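PDB 6W0P: kojibiose phosphorylase from Gut metagenome, which belongs to glycoside hydrolase family 65, whose carbohydrate-active enzymes join an N-terminal domain, a central catalytic domain and a small C-terminal domain. Local coordinates for residues N106-E111 and F128-N133; Y14-N19 and R115-R120; R216-E221 and K245-Y250; V28-F33 and G41-F46. All blocks are in the same frame, centred on the assembly; numbering follows the deposited sequence.

Contact 1. Residues N106-E111 and F128-N133; sequences NKVKFE and FTWLTN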
# COMPACT_ATOMS: atom_id res chain seq x y z
N ASN A 106 -38.35 -12.13 -12.42
CA ASN A 106 -37.62 -13.16 -11.61
C ASN A 106 -38.63 -14.11 -10.93
O ASN A 106 -38.20 -15.20 -10.56
CB ASN A 106 -36.69 -12.52 -10.59
CG ASN A 106 -35.77 -13.51 -9.89
OD1 ASN A 106 -34.99 -14.20 -10.55
ND2 ASN A 106 -35.85 -13.58 -8.57
N LYS A 107 -39.90 -13.74 -10.80
CA LYS A 107 -40.95 -14.54 -10.10
C LYS A 107 -42.07 -14.98 -11.06
O LYS A 107 -42.44 -16.14 -11.01
CB LYS A 107 -41.50 -13.76 -8.91
CG LYS A 107 -40.54 -13.66 -7.73
CD LYS A 107 -41.09 -12.88 -6.54
CE LYS A 107 -40.02 -12.63 -5.49
NZ LYS A 107 -40.57 -11.95 -4.29
N VAL A 108 -42.59 -14.10 -11.91
CA VAL A 108 -43.89 -14.35 -12.61
C VAL A 108 -43.67 -15.25 -13.83
O VAL A 108 -42.52 -15.53 -14.17
CB VAL A 108 -44.59 -13.02 -12.97
CG1 VAL A 108 -44.83 -12.16 -11.73
CG2 VAL A 108 -43.82 -12.24 -14.04
N LYS A 109 -44.76 -15.72 -14.44
CA LYS A 109 -44.73 -16.46 -15.73
C LYS A 109 -44.88 -15.43 -16.86
O LYS A 109 -45.75 -14.54 -16.76
CB LYS A 109 -45.82 -17.54 -15.78
CG LYS A 109 -45.41 -18.88 -15.19
CD LYS A 109 -46.48 -19.54 -14.35
CE LYS A 109 -45.93 -20.60 -13.42
NZ LYS A 109 -47.03 -21.37 -12.78
N PHE A 110 -44.01 -15.53 -17.86
CA PHE A 110 -43.99 -14.59 -19.01
C PHE A 110 -43.51 -15.37 -20.23
O PHE A 110 -42.93 -16.43 -20.04
CB PHE A 110 -43.14 -13.36 -18.69
CG PHE A 110 -41.68 -13.65 -18.49
CD1 PHE A 110 -41.21 -14.07 -17.26
CD2 PHE A 110 -40.78 -13.48 -19.53
CE1 PHE A 110 -39.85 -14.34 -17.08
CE2 PHE A 110 -39.43 -13.75 -19.36
CZ PHE A 110 -38.97 -14.16 -18.13
N GLU A 111 -43.80 -14.88 -21.44
CA GLU A 111 -43.35 -15.53 -22.70
C GLU A 111 -43.07 -14.42 -23.73
O GLU A 111 -43.42 -13.26 -23.45
CB GLU A 111 -44.38 -16.57 -23.15
CG GLU A 111 -45.68 -15.95 -23.61
CD GLU A 111 -46.86 -16.87 -23.89
OE1 GLU A 111 -46.81 -18.07 -23.51
OE2 GLU A 111 -47.82 -16.38 -24.49
N PHE A 128 -42.79 -8.13 -23.58
CA PHE A 128 -43.01 -9.49 -23.01
C PHE A 128 -44.50 -9.67 -22.73
O PHE A 128 -45.24 -8.67 -22.62
CB PHE A 128 -42.12 -9.69 -21.78
CG PHE A 128 -42.26 -8.59 -20.77
CD1 PHE A 128 -43.22 -8.65 -19.79
CD2 PHE A 128 -41.44 -7.48 -20.81
CE1 PHE A 128 -43.37 -7.62 -18.88
CE2 PHE A 128 -41.59 -6.45 -19.90
CZ PHE A 128 -42.57 -6.51 -18.94
N THR A 129 -44.94 -10.92 -22.66
CA THR A 129 -46.34 -11.24 -22.29
C THR A 129 -46.37 -11.83 -20.87
O THR A 129 -45.74 -12.87 -20.63
CB THR A 129 -47.03 -12.10 -23.36
OG1 THR A 129 -46.94 -11.37 -24.59
CG2 THR A 129 -48.47 -12.38 -23.01
N TRP A 130 -47.06 -11.13 -19.98
CA TRP A 130 -47.28 -11.50 -18.56
C TRP A 130 -48.47 -12.46 -18.49
O TRP A 130 -49.59 -12.03 -18.86
CB TRP A 130 -47.54 -10.23 -17.75
CG TRP A 130 -47.59 -10.41 -16.28
CD1 TRP A 130 -47.15 -11.47 -15.53
CD2 TRP A 130 -48.07 -9.44 -15.35
NE1 TRP A 130 -47.35 -11.22 -14.20
CE2 TRP A 130 -47.91 -9.98 -14.06
CE3 TRP A 130 -48.63 -8.16 -15.49
CZ2 TRP A 130 -48.29 -9.29 -12.91
CZ3 TRP A 130 -49.01 -7.48 -14.35
CH2 TRP A 130 -48.84 -8.04 -13.08
N LEU A 131 -48.22 -13.71 -18.08
CA LEU A 131 -49.26 -14.72 -17.80
C LEU A 131 -49.61 -14.62 -16.31
O LEU A 131 -48.90 -15.17 -15.49
CB LEU A 131 -48.76 -16.10 -18.22
CG LEU A 131 -47.99 -16.16 -19.54
CD1 LEU A 131 -47.66 -17.61 -19.90
CD2 LEU A 131 -48.76 -15.50 -20.67
N THR A 132 -50.62 -13.82 -16.00
CA THR A 132 -51.08 -13.49 -14.63
C THR A 132 -52.55 -13.89 -14.50
O THR A 132 -53.41 -13.23 -15.15
CB THR A 132 -50.84 -12.01 -14.29
OG1 THR A 132 -51.63 -11.72 -13.13
CG2 THR A 132 -51.16 -11.08 -15.44
N ASN A 133 -52.81 -14.92 -13.68
CA ASN A 133 -54.13 -15.54 -13.41
C ASN A 133 -54.74 -15.99 -14.74
O ASN A 133 -54.19 -16.94 -15.34
CB ASN A 133 -55.01 -14.61 -12.56
CG ASN A 133 -54.47 -14.47 -11.16
OD1 ASN A 133 -53.76 -15.35 -10.68
ND2 ASN A 133 -54.77 -13.36 -10.50
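E111 lies across from T129, and its side chain runs on toward L131. From CB, the first torsion (chi1 69°) sets CG between the backbone N and the carbonyl carbon. CG then lies beside CB of T129, at 4.1 Å, and the two side chains point the same way. Beyond CG the chain is extended. E111 CD reaches CD2 of L131 at 4.0 Å. At the tip, E111 OE1 rests 3.7 Å from CD1 of L131, while OE2 faces CD2. The side chains of E111 and L131 cross at about a right angle, in van der Waals contact.

The backbones are antiparallel neighbours. E111 and T129 form a hydrogen-bonded pair with both bonds made, and T129 N to E111 O is the straighter one (2.9 Å, 167° at the hydrogen). L131 N also donates to K109 O. F110 and W130 form the non-hydrogen-bonded pair between. There F110 CA comes within 2.9 Å of T129 O in a CA-H...O contact.

W130 points to the same face of the sheet as F110. The backbone O of K109 lies at the edge of the indole, 3.6 Å from W130 CD1. V108 approaches the ring obliquely, with CB 3.5 Å from W130 NE1. T132 CG2 lies over one ring face. E101 accepts the indole N-H.

The pairing of this hairpin thus rests on backbone bonds. Dispersion contacts of E111 with T129 and L131 add to it on one face. On the other stands the indole, its buried N-H satisfied by the E101 carboxylate.

Contact 2. Residues Y14-N19 and R115-R120; sequences YRIVEN and RILDLR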
# COMPACT_ATOMS: atom_id res chain seq x y z
N TYR A 14 -28.13 -2.72 -37.52
CA TYR A 14 -28.60 -1.41 -36.96
C TYR A 14 -29.26 -1.55 -35.58
O TYR A 14 -29.75 -0.54 -35.08
CB TYR A 14 -29.55 -0.70 -37.94
CG TYR A 14 -28.95 -0.34 -39.28
CD1 TYR A 14 -28.09 0.75 -39.43
CD2 TYR A 14 -29.25 -1.10 -40.41
CE1 TYR A 14 -27.55 1.08 -40.66
CE2 TYR A 14 -28.74 -0.76 -41.65
CZ TYR A 14 -27.87 0.32 -41.77
OH TYR A 14 -27.35 0.60 -43.00
N ARG A 15 -29.28 -2.75 -34.99
CA ARG A 15 -29.92 -2.98 -33.68
C ARG A 15 -29.17 -4.08 -32.91
O ARG A 15 -28.58 -4.96 -33.53
CB ARG A 15 -31.39 -3.38 -33.86
CG ARG A 15 -32.14 -2.55 -34.88
CD ARG A 15 -33.64 -2.75 -34.73
NE ARG A 15 -34.01 -4.11 -35.06
CZ ARG A 15 -35.22 -4.65 -34.84
NH1 ARG A 15 -36.20 -3.93 -34.31
NH2 ARG A 15 -35.43 -5.90 -35.21
N ILE A 16 -29.21 -3.99 -31.58
CA ILE A 16 -28.85 -5.10 -30.67
C ILE A 16 -30.19 -5.69 -30.24
O ILE A 16 -31.10 -4.89 -29.81
CB ILE A 16 -28.00 -4.61 -29.48
CG1 ILE A 16 -26.87 -3.67 -29.91
CG2 ILE A 16 -27.47 -5.78 -28.69
CD1 ILE A 16 -25.92 -4.26 -30.96
N VAL A 17 -30.36 -6.99 -30.39
CA VAL A 17 -31.62 -7.69 -30.04
C VAL A 17 -31.29 -8.84 -29.09
O VAL A 17 -30.38 -9.65 -29.42
CB VAL A 17 -32.36 -8.18 -31.30
CG1 VAL A 17 -33.65 -8.93 -30.94
CG2 VAL A 17 -32.69 -7.00 -32.19
N GLU A 18 -32.00 -8.91 -27.96
CA GLU A 18 -32.02 -10.11 -27.08
C GLU A 18 -33.34 -10.85 -27.33
O GLU A 18 -34.38 -10.25 -27.12
CB GLU A 18 -31.86 -9.74 -25.60
CG GLU A 18 -31.67 -10.96 -24.70
CD GLU A 18 -31.72 -10.69 -23.20
OE1 GLU A 18 -32.05 -9.54 -22.78
OE2 GLU A 18 -31.37 -11.63 -22.44
N ASN A 19 -33.27 -12.06 -27.86
CA ASN A 19 -34.43 -12.96 -28.13
C ASN A 19 -34.58 -13.86 -26.90
O ASN A 19 -33.68 -14.68 -26.67
CB ASN A 19 -34.22 -13.81 -29.38
CG ASN A 19 -34.67 -13.17 -30.68
OD1 ASN A 19 -35.13 -12.03 -30.69
ND2 ASN A 19 -34.54 -13.89 -31.78
N ARG A 115 -35.83 -7.81 -26.22
CA ARG A 115 -35.13 -6.55 -25.85
C ARG A 115 -34.46 -5.98 -27.11
O ARG A 115 -33.75 -6.75 -27.79
CB ARG A 115 -34.07 -6.85 -24.78
CG ARG A 115 -33.73 -5.66 -23.91
CD ARG A 115 -32.40 -5.78 -23.20
NE ARG A 115 -32.33 -6.90 -22.28
CZ ARG A 115 -32.28 -6.84 -20.95
NH1 ARG A 115 -32.30 -5.69 -20.30
NH2 ARG A 115 -32.20 -7.95 -20.26
N ILE A 116 -34.67 -4.70 -27.42
CA ILE A 116 -34.14 -4.05 -28.66
C ILE A 116 -33.48 -2.72 -28.31
O ILE A 116 -34.11 -1.88 -27.67
CB ILE A 116 -35.24 -3.84 -29.70
CG1 ILE A 116 -35.96 -5.15 -30.01
CG2 ILE A 116 -34.67 -3.19 -30.95
CD1 ILE A 116 -37.22 -4.99 -30.84
N LEU A 117 -32.24 -2.53 -28.76
CA LEU A 117 -31.62 -1.18 -28.81
C LEU A 117 -31.51 -0.83 -30.29
O LEU A 117 -30.89 -1.61 -31.04
CB LEU A 117 -30.27 -1.22 -28.08
CG LEU A 117 -29.40 0.04 -28.24
CD1 LEU A 117 -30.06 1.23 -27.58
CD2 LEU A 117 -28.02 -0.17 -27.66
N ASP A 118 -32.16 0.24 -30.73
CA ASP A 118 -32.07 0.67 -32.15
C ASP A 118 -30.91 1.67 -32.28
O ASP A 118 -31.01 2.78 -31.77
CB ASP A 118 -33.39 1.25 -32.63
CG ASP A 118 -33.47 1.28 -34.14
OD1 ASP A 118 -32.43 1.63 -34.75
OD2 ASP A 118 -34.56 0.94 -34.69
N LEU A 119 -29.85 1.29 -32.96
CA LEU A 119 -28.62 2.12 -33.05
C LEU A 119 -28.87 3.38 -33.91
O LEU A 119 -28.00 4.26 -33.87
CB LEU A 119 -27.48 1.29 -33.60
CG LEU A 119 -27.11 0.03 -32.83
CD1 LEU A 119 -26.02 -0.71 -33.57
CD2 LEU A 119 -26.66 0.33 -31.39
N ARG A 120 -30.03 3.52 -34.57
CA ARG A 120 -30.31 4.71 -35.42
C ARG A 120 -31.11 5.78 -34.66
O ARG A 120 -31.22 6.89 -35.19
CB ARG A 120 -31.05 4.29 -36.70
CG ARG A 120 -30.37 3.15 -37.43
CD ARG A 120 -31.33 2.43 -38.35
NE ARG A 120 -32.32 1.73 -37.56
CZ ARG A 120 -33.21 0.88 -38.08
NH1 ARG A 120 -33.20 0.65 -39.38
NH2 ARG A 120 -34.09 0.27 -37.30
O HOH W 1 -36.30 -0.94 -33.67
O HOH W 2 -30.44 -10.69 -20.31
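The guanidinium of R120 has CB of Y14 over one face, 3.6 Å above the plane and offset toward the rim. Its edge is taken by D118, which R120 grips side-on through NE and NH2. The Y14 ring lies 12° from the guanidinium plane, but it meets the R120 methylene CD obliquely. D118 OD1 also accepts R120 N, closing an Asx turn. Three bonds thus hold this carboxylate to R120.

At the other end, E18 OE1 lies at the edge of the R115 guanidinium. It receives NE at 2.7 Å and NH2 at 3.0 Å. Carboxylate and guanidinium are 15° apart, nearly coplanar. The two side chains run side by side, both with CG anti to the backbone N (chi1 -172° in E18). A cation-pi contact with F33 adds to the hold on R115.

R15 stretches past I116, with NH1 3.8 Å from I116 CD1. A water joins R15 NH1 to D118 OD2, while E12 takes R15 NE in a salt bridge.

Strands 15-19 and 109-118 pair antiparallel near the margin of the large sheet. Helix 308-324 packs on I16 and L119, and helix 26-32 touches E18 and R115 through S29.

Contact 3. Residues R216-E221 and K245-Y250; sequences RTNLKE and KTITRY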
# COMPACT_ATOMS: atom_id res chain seq x y z
N ARG A 216 -44.27 14.34 -15.74
CA ARG A 216 -45.71 14.50 -16.05
C ARG A 216 -46.01 13.54 -17.19
O ARG A 216 -45.04 13.06 -17.82
CB ARG A 216 -46.01 15.93 -16.48
CG ARG A 216 -45.50 16.25 -17.87
CD ARG A 216 -45.59 17.73 -18.15
NE ARG A 216 -46.92 18.14 -18.56
CZ ARG A 216 -47.61 19.12 -18.00
NH1 ARG A 216 -47.14 19.76 -16.93
NH2 ARG A 216 -48.81 19.43 -18.47
N THR A 217 -47.30 13.31 -17.48
CA THR A 217 -47.76 12.21 -18.37
C THR A 217 -48.91 12.77 -19.22
O THR A 217 -49.25 13.94 -19.03
CB THR A 217 -48.12 10.94 -17.57
OG1 THR A 217 -49.39 11.09 -16.95
CG2 THR A 217 -47.09 10.60 -16.50
N ASN A 218 -49.40 11.95 -20.15
CA ASN A 218 -50.57 12.26 -21.01
C ASN A 218 -51.82 11.60 -20.40
O ASN A 218 -52.70 11.19 -21.13
CB ASN A 218 -50.29 11.86 -22.47
CG ASN A 218 -49.98 10.38 -22.63
OD1 ASN A 218 -49.86 9.67 -21.64
ND2 ASN A 218 -49.83 9.89 -23.86
N LEU A 219 -51.90 11.48 -19.09
CA LEU A 219 -53.09 10.88 -18.45
C LEU A 219 -53.16 11.38 -17.00
O LEU A 219 -52.15 11.24 -16.25
CB LEU A 219 -52.98 9.35 -18.53
CG LEU A 219 -54.21 8.57 -18.04
CD1 LEU A 219 -55.42 8.80 -18.93
CD2 LEU A 219 -53.91 7.08 -17.96
N LYS A 220 -54.30 11.96 -16.63
CA LYS A 220 -54.63 12.30 -15.22
C LYS A 220 -54.47 11.03 -14.37
O LYS A 220 -55.03 9.99 -14.75
CB LYS A 220 -56.05 12.86 -15.10
CG LYS A 220 -56.43 13.34 -13.70
CD LYS A 220 -55.66 14.57 -13.23
CE LYS A 220 -55.79 14.80 -11.74
NZ LYS A 220 -55.20 16.09 -11.33
N GLU A 221 -53.70 11.11 -13.29
CA GLU A 221 -53.51 10.02 -12.30
C GLU A 221 -54.73 9.94 -11.37
O GLU A 221 -55.49 10.91 -11.28
CB GLU A 221 -52.19 10.24 -11.55
CG GLU A 221 -52.25 11.33 -10.48
CD GLU A 221 -52.35 12.78 -10.95
OE1 GLU A 221 -52.14 13.05 -12.14
OE2 GLU A 221 -52.65 13.64 -10.09
N LYS A 245 -53.57 0.08 -24.35
CA LYS A 245 -53.63 1.27 -23.48
C LYS A 245 -52.19 1.73 -23.26
O LYS A 245 -51.40 0.92 -22.76
CB LYS A 245 -54.33 0.89 -22.17
CG LYS A 245 -54.40 1.99 -21.13
CD LYS A 245 -55.42 3.05 -21.49
CE LYS A 245 -55.38 4.26 -20.56
NZ LYS A 245 -55.64 5.53 -21.30
N THR A 246 -51.85 2.95 -23.66
CA THR A 246 -50.47 3.49 -23.60
C THR A 246 -50.50 4.71 -22.70
O THR A 246 -51.47 5.40 -22.75
CB THR A 246 -49.88 3.88 -24.96
OG1 THR A 246 -50.52 5.05 -25.46
CG2 THR A 246 -50.02 2.81 -26.01
N ILE A 247 -49.41 4.96 -21.99
CA ILE A 247 -49.13 6.24 -21.27
C ILE A 247 -47.69 6.65 -21.63
O ILE A 247 -46.84 5.75 -21.81
CB ILE A 247 -49.35 6.05 -19.76
CG1 ILE A 247 -49.12 7.34 -18.97
CG2 ILE A 247 -48.52 4.92 -19.21
CD1 ILE A 247 -49.58 7.24 -17.52
N THR A 248 -47.44 7.96 -21.77
CA THR A 248 -46.09 8.52 -21.99
C THR A 248 -45.67 9.31 -20.75
O THR A 248 -46.43 10.19 -20.33
CB THR A 248 -46.05 9.39 -23.24
OG1 THR A 248 -46.54 8.53 -24.28
CG2 THR A 248 -44.68 9.92 -23.55
N ARG A 249 -44.51 8.96 -20.18
CA ARG A 249 -43.84 9.73 -19.11
C ARG A 249 -42.75 10.63 -19.71
O ARG A 249 -41.82 10.09 -20.37
CB ARG A 249 -43.20 8.79 -18.09
CG ARG A 249 -42.82 9.50 -16.81
CD ARG A 249 -41.57 8.96 -16.17
NE ARG A 249 -41.65 7.54 -15.86
CZ ARG A 249 -41.47 7.01 -14.66
NH1 ARG A 249 -41.25 7.79 -13.62
NH2 ARG A 249 -41.47 5.70 -14.49
N TYR A 250 -42.86 11.94 -19.46
CA TYR A 250 -41.83 12.97 -19.73
C TYR A 250 -41.08 13.24 -18.43
O TYR A 250 -41.73 13.46 -17.38
CB TYR A 250 -42.48 14.24 -20.27
CG TYR A 250 -43.32 14.00 -21.50
CD1 TYR A 250 -44.64 13.61 -21.39
CD2 TYR A 250 -42.78 14.12 -22.78
CE1 TYR A 250 -45.42 13.38 -22.51
CE2 TYR A 250 -43.55 13.87 -23.91
CZ TYR A 250 -44.88 13.51 -23.78
OH TYR A 250 -45.70 13.27 -24.84
O HOH W 3 -48.77 7.14 -24.58
O HOH W 4 -48.47 12.39 -25.84
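N218 and T248 share a water that three groups grip. N218 ND2 donates to it at 3.0 Å. T248 OG1 lies 2.6 Å from the same water, and T246 OG1 is the third partner. The other atom of the amide, N218 OD1, accepts T248 N at 3.0 Å in a nearly straight bond (173° at the hydrogen). The donor stands 43° above the amide carbonyl plane, off the lone pairs. The first torsion of N218 (chi1 59°) sets CG between the backbone N and the carbonyl carbon, and the N218 and T248 side chains cross at about a right angle. N218 N makes a weak bond to T248 O. The side-chain oxygen thus serves the T248 N-H beside that weak backbone bond.

R216 and Y250 form a hydrogen-bonded antiparallel pair and exchange two backbone bonds. R216 O also sits at the edge of the Y250 ring, 3.6 Å from CD1. Y250 OH is bonded to F280 O.

L219 adds side-chain contacts. Its CB meets I247 CD1 at 4.1 Å. L219 and K245 reach tip to tip, with L219 CD1 4.0 Å from K245 NZ.

T217 bonds Y235, and R249 bonds H172 O and Q155. These link strands 210-217 and 245-256 to the facing sheet as well as to their own, as in the beta-sandwich N-terminal domain of family 65 enzymes.

Contact 4. Residues V28-F33 and G41-F46; sequences VSESIF and GTRAFF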
# COMPACT_ATOMS: atom_id res chain seq x y z
N VAL A 28 -25.17 -8.08 -17.71
CA VAL A 28 -24.44 -7.91 -19.00
C VAL A 28 -25.32 -7.06 -19.92
O VAL A 28 -24.80 -6.09 -20.47
CB VAL A 28 -24.05 -9.25 -19.65
CG1 VAL A 28 -23.59 -9.07 -21.09
CG2 VAL A 28 -22.98 -9.97 -18.85
N SER A 29 -26.60 -7.41 -20.05
CA SER A 29 -27.60 -6.72 -20.89
C SER A 29 -27.78 -5.29 -20.37
O SER A 29 -27.68 -4.34 -21.16
CB SER A 29 -28.89 -7.50 -20.95
OG SER A 29 -28.66 -8.82 -21.44
N GLU A 30 -28.01 -5.12 -19.07
CA GLU A 30 -28.06 -3.78 -18.44
C GLU A 30 -26.92 -2.90 -18.98
O GLU A 30 -27.15 -1.70 -19.26
CB GLU A 30 -27.93 -3.88 -16.91
CG GLU A 30 -29.15 -4.43 -16.19
CD GLU A 30 -29.04 -4.44 -14.67
OE1 GLU A 30 -27.91 -4.28 -14.14
OE2 GLU A 30 -30.09 -4.62 -14.01
N SER A 31 -25.69 -3.44 -19.07
CA SER A 31 -24.50 -2.65 -19.47
C SER A 31 -24.59 -2.32 -20.97
O SER A 31 -24.53 -1.15 -21.35
CB SER A 31 -23.23 -3.38 -19.11
OG SER A 31 -23.11 -3.55 -17.70
N ILE A 32 -24.82 -3.34 -21.77
CA ILE A 32 -24.74 -3.30 -23.26
C ILE A 32 -25.81 -2.36 -23.78
O ILE A 32 -25.52 -1.57 -24.71
CB ILE A 32 -24.87 -4.72 -23.84
CG1 ILE A 32 -23.61 -5.53 -23.55
CG2 ILE A 32 -25.20 -4.66 -25.33
CD1 ILE A 32 -23.68 -6.97 -24.00
N PHE A 33 -27.01 -2.46 -23.22
CA PHE A 33 -28.20 -1.74 -23.73
C PHE A 33 -28.31 -0.36 -23.09
O PHE A 33 -29.36 0.26 -23.24
CB PHE A 33 -29.45 -2.59 -23.50
CG PHE A 33 -29.60 -3.77 -24.43
CD1 PHE A 33 -28.87 -4.93 -24.22
CD2 PHE A 33 -30.50 -3.74 -25.47
CE1 PHE A 33 -29.03 -6.03 -25.05
CE2 PHE A 33 -30.63 -4.83 -26.32
CZ PHE A 33 -29.92 -5.99 -26.09
N GLY A 41 -26.67 9.21 -18.14
CA GLY A 41 -26.74 7.84 -18.64
C GLY A 41 -27.60 6.97 -17.75
O GLY A 41 -27.62 7.21 -16.51
N THR A 42 -28.23 5.96 -18.34
CA THR A 42 -28.96 4.93 -17.57
C THR A 42 -28.55 3.56 -18.08
O THR A 42 -28.55 3.36 -19.30
CB THR A 42 -30.48 5.13 -17.66
OG1 THR A 42 -30.85 5.06 -19.04
CG2 THR A 42 -30.90 6.46 -17.07
N ARG A 43 -28.28 2.66 -17.14
CA ARG A 43 -28.18 1.21 -17.41
C ARG A 43 -29.56 0.74 -17.87
O ARG A 43 -30.57 1.39 -17.52
CB ARG A 43 -27.73 0.47 -16.15
CG ARG A 43 -26.23 0.60 -15.86
CD ARG A 43 -25.86 -0.02 -14.53
NE ARG A 43 -26.00 -1.47 -14.56
CZ ARG A 43 -25.09 -2.31 -15.02
NH1 ARG A 43 -23.94 -1.88 -15.52
NH2 ARG A 43 -25.31 -3.60 -14.98
N ALA A 44 -29.60 -0.40 -18.56
CA ALA A 44 -30.83 -0.99 -19.12
C ALA A 44 -31.50 -1.86 -18.06
O ALA A 44 -31.99 -2.97 -18.40
CB ALA A 44 -30.52 -1.77 -20.36
N PHE A 45 -31.52 -1.37 -16.82
CA PHE A 45 -32.20 -2.05 -15.70
C PHE A 45 -33.69 -2.02 -16.05
O PHE A 45 -34.14 -1.07 -16.68
CB PHE A 45 -31.87 -1.38 -14.36
CG PHE A 45 -32.33 0.05 -14.25
CD1 PHE A 45 -33.63 0.35 -13.88
CD2 PHE A 45 -31.46 1.08 -14.54
CE1 PHE A 45 -34.05 1.67 -13.79
CE2 PHE A 45 -31.88 2.40 -14.47
CZ PHE A 45 -33.17 2.69 -14.09
N PHE A 46 -34.37 -3.11 -15.72
CA PHE A 46 -35.85 -3.25 -15.79
C PHE A 46 -36.52 -2.10 -15.05
O PHE A 46 -36.08 -1.74 -13.94
CB PHE A 46 -36.28 -4.61 -15.21
CG PHE A 46 -35.91 -5.79 -16.07
CD1 PHE A 46 -35.26 -5.63 -17.29
CD2 PHE A 46 -36.25 -7.07 -15.67
CE1 PHE A 46 -34.95 -6.72 -18.09
CE2 PHE A 46 -35.93 -8.16 -16.47
CZ PHE A 46 -35.30 -7.99 -17.68
O HOH W 5 -32.61 -5.14 -14.22
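E30 and R43 form a buried salt bridge. R43 NH2 meets E30 OE1 at 2.8 Å, on the anti lone pair and nearly straight (167° at the hydrogen). R43 NE adds a weak bond to the same oxygen, and L55 N also bonds E30 OE1. OE1 lies in the guanidinium plane, at its edge, yet the carboxylate itself is turned 85° from that plane. A bend at chi3 (68°) swings the arginine head back over the helix end. S31 N then lies 3.9 Å above one guanidinium face, offset toward the rim.

Further hydrogen bonds flank the ion pair. R43 NH1 donates to S31 OG at 2.9 Å, tilted out of the guanidinium plane. A44 N gives a straight bond to E30 O, 2.9 Å long. S34 OG bonds to that same carbonyl. A water donates to E30 OE2 at 2.6 Å and accepts F46 N, so each carboxylate oxygen has a polar partner.

The apolar contact is small but close: F33 CB and A44 CB meet at 3.4 Å. In van der Waals packing, CB of F45 lies 3.7 Å from E30 OE2, its ring plane perpendicular to the carboxylate.

Carbonyls complete the site: R43 NE bonds L55 O, NH1 bonds T340 O and NH2 bonds C661 O. S31 OG is also bonded to T660 O. E30 and R43 tie the last turn of helix 26-32 to the loop after strand 40-42. The bonds to T340, T660 and C661 reach the central catalytic part of the chain, consistent with an interdomain contact.

How the contacts relate
Contacts 1, 2 and 3 all lie in the ten-stranded antiparallel sheet. Contacts 1 and 2 hold opposite ends of strand 109-118, their centres about 22 Å apart. Contact 3 joins a different strand pair farther across the sheet. All three are partly buried, and contact 2 lies nearest the chain centre among them. Contact 4 is fully buried. In contacts 1 and 3 the side chains mix polar, aliphatic and aromatic groups, and neither has a salt bridge between its segments. Contacts 2 and 4 both carry an arginine-glutamate pair. They touch directly, with R115 NH2 3.4 Å from S29 CB, and contact 4 is nested in the chain loop that contact 2 closes.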